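Local coordinates for protein cytochrome P450 268A2 Cyp268A2 (Mycobacterium marinum, PDB 6BLD) that folds as a mainly helical cytochrome P450 and binds protoporphyrin IX containing iron, modelled here together with (3e,5e)-6,10-dimethylundeca-3,5,9-trien-2-one, at residues A[298-303]-A[350-355]. Sequence-based numbering, arbitrary orientation.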
# COMPACT_ATOMS: atom_id res chain seq x y z
N VAL A 298 7.44 2.50 -14.86
CA VAL A 298 6.66 2.71 -13.64
C VAL A 298 6.05 1.39 -13.17
O VAL A 298 6.03 1.09 -11.97
CB VAL A 298 5.59 3.79 -13.88
CG1 VAL A 298 4.48 3.69 -12.84
CG2 VAL A 298 6.22 5.17 -13.86
N GLU A 299 5.55 0.58 -14.11
CA GLU A 299 4.93 -0.69 -13.74
C GLU A 299 5.94 -1.63 -13.09
O GLU A 299 5.59 -2.38 -12.17
CB GLU A 299 4.29 -1.34 -14.96
CG GLU A 299 3.00 -0.68 -15.42
CD GLU A 299 2.11 -0.27 -14.26
OE1 GLU A 299 1.61 -1.16 -13.55
OE2 GLU A 299 1.93 0.95 -14.06
N GLU A 300 7.18 -1.62 -13.57
CA GLU A 300 8.20 -2.47 -12.97
C GLU A 300 8.69 -1.91 -11.64
O GLU A 300 9.00 -2.68 -10.72
CB GLU A 300 9.37 -2.66 -13.94
CG GLU A 300 10.54 -3.43 -13.35
CD GLU A 300 10.40 -4.93 -13.50
OE1 GLU A 300 11.38 -5.66 -13.24
OE2 GLU A 300 9.30 -5.40 -13.86
N LEU A 301 8.73 -0.59 -11.49
CA LEU A 301 9.09 0.00 -10.20
C LEU A 301 8.06 -0.36 -9.14
O LEU A 301 8.41 -0.54 -7.97
CB LEU A 301 9.21 1.52 -10.34
CG LEU A 301 10.46 2.03 -11.06
CD1 LEU A 301 10.44 3.54 -11.15
CD2 LEU A 301 11.72 1.55 -10.36
N VAL A 302 6.79 -0.44 -9.53
CA VAL A 302 5.75 -0.89 -8.60
C VAL A 302 5.92 -2.37 -8.29
O VAL A 302 5.81 -2.79 -7.13
CB VAL A 302 4.35 -0.60 -9.19
CG1 VAL A 302 3.28 -1.34 -8.41
CG2 VAL A 302 4.08 0.89 -9.20
N ARG A 303 6.19 -3.18 -9.32
CA ARG A 303 6.49 -4.58 -9.10
C ARG A 303 7.70 -4.76 -8.19
O ARG A 303 7.71 -5.61 -7.29
CB ARG A 303 6.74 -5.28 -10.44
CG ARG A 303 7.14 -6.75 -10.31
CD ARG A 303 7.79 -7.30 -11.59
NE ARG A 303 9.25 -7.13 -11.59
CZ ARG A 303 10.09 -7.77 -10.79
NH1 ARG A 303 9.65 -8.66 -9.90
NH2 ARG A 303 11.40 -7.53 -10.88
N GLU A 350 13.90 -11.35 -10.26
CA GLU A 350 14.90 -10.81 -9.34
C GLU A 350 15.73 -9.69 -9.96
O GLU A 350 16.47 -9.03 -9.23
CB GLU A 350 15.83 -11.93 -8.86
CG GLU A 350 16.88 -12.35 -9.89
CD GLU A 350 16.32 -13.26 -10.97
OE1 GLU A 350 15.18 -13.75 -10.80
OE2 GLU A 350 17.01 -13.48 -11.98
N ARG A 351 15.62 -9.47 -11.26
CA ARG A 351 16.34 -8.41 -11.95
C ARG A 351 15.37 -7.32 -12.36
O ARG A 351 14.26 -7.60 -12.83
CB ARG A 351 17.08 -8.95 -13.18
CG ARG A 351 18.23 -9.88 -12.84
CD ARG A 351 18.99 -10.30 -14.09
NE ARG A 351 19.69 -9.19 -14.73
CZ ARG A 351 20.83 -8.67 -14.29
NH1 ARG A 351 21.41 -9.16 -13.20
NH2 ARG A 351 21.39 -7.65 -14.94
N LEU A 352 15.80 -6.07 -12.19
CA LEU A 352 14.97 -4.93 -12.59
C LEU A 352 14.98 -4.80 -14.10
O LEU A 352 16.04 -4.62 -14.71
CB LEU A 352 15.47 -3.65 -11.93
CG LEU A 352 14.56 -2.43 -12.06
CD1 LEU A 352 13.38 -2.54 -11.11
CD2 LEU A 352 15.34 -1.15 -11.81
N ASP A 353 13.80 -4.90 -14.72
CA ASP A 353 13.64 -4.77 -16.16
C ASP A 353 12.52 -3.76 -16.41
O ASP A 353 11.34 -4.13 -16.46
CB ASP A 353 13.35 -6.11 -16.82
CG ASP A 353 13.25 -6.02 -18.33
OD1 ASP A 353 13.69 -4.99 -18.90
OD2 ASP A 353 12.74 -6.97 -18.96
N LEU A 354 12.89 -2.49 -16.56
CA LEU A 354 11.94 -1.42 -16.82
C LEU A 354 11.26 -1.55 -18.18
O LEU A 354 10.33 -0.79 -18.47
CB LEU A 354 12.64 -0.06 -16.72
CG LEU A 354 13.41 0.21 -15.42
CD1 LEU A 354 14.05 1.60 -15.45
CD2 LEU A 354 12.49 0.07 -14.22
N SER A 355 11.72 -2.48 -19.03
CA SER A 355 11.10 -2.75 -20.31
C SER A 355 10.14 -3.94 -20.26
O SER A 355 9.62 -4.34 -21.30
CB SER A 355 12.17 -3.01 -21.37
OG SER A 355 12.69 -4.32 -21.26
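The carboxylate of Glu300 is met on both of its faces: the backbone N of Asp353 comes to OE1 from one, and NH2 of Arg303, one helical turn further on, reaches the same oxygen from the other. The Asp353 N to Glu300 OE1 bond is 2.9 Å long and nearly straight at 172°, although it arrives 47° above the carboxylate plane. Arg303 presents its edge, with the carboxylate carbon of Glu300 in the guanidinium plane; NH2 bonds to OE1 at 3.0 Å, and NE completes the salt bridge at 2.9 Å from OE2. A bend at chi2 (87°) turns the Glu300 carboxylate to meet both groups. Arg356 forms a salt bridge with OE2; with two arginines on it, this buried carboxylate probably stays ionised. Arg303 NH2 has a second partner in Pro349 O, to which it also donates. Together Glu300, Arg303 and Arg356 make the Glu-Arg-Arg triad of cytochromes P450, with the first two supplying the ExxR motif.

Beside the charged groups the packing is apolar. Leu352 CD1 rests 3.7 Å from Glu300 CG, and Leu354 CD2 reaches Leu301 CD2 at 4.2 Å. The carboxylate of Asp353 turns back on its own loop, where OD1 accepts from Ser355 N in an Asx turn and from Ser355 OG at 2.6 Å.

Segment 350-355 belongs to the loop between helices 336-339 and 375-392, the meander region of the P450 fold, and runs along one flank of helix 290-305. Helix 280-288 packs against Leu354 through Trp285, whereas Leu301 also touches Phe386 and Val302 turns to Leu382, both on helix 375-392; Val302 touches the heme as well.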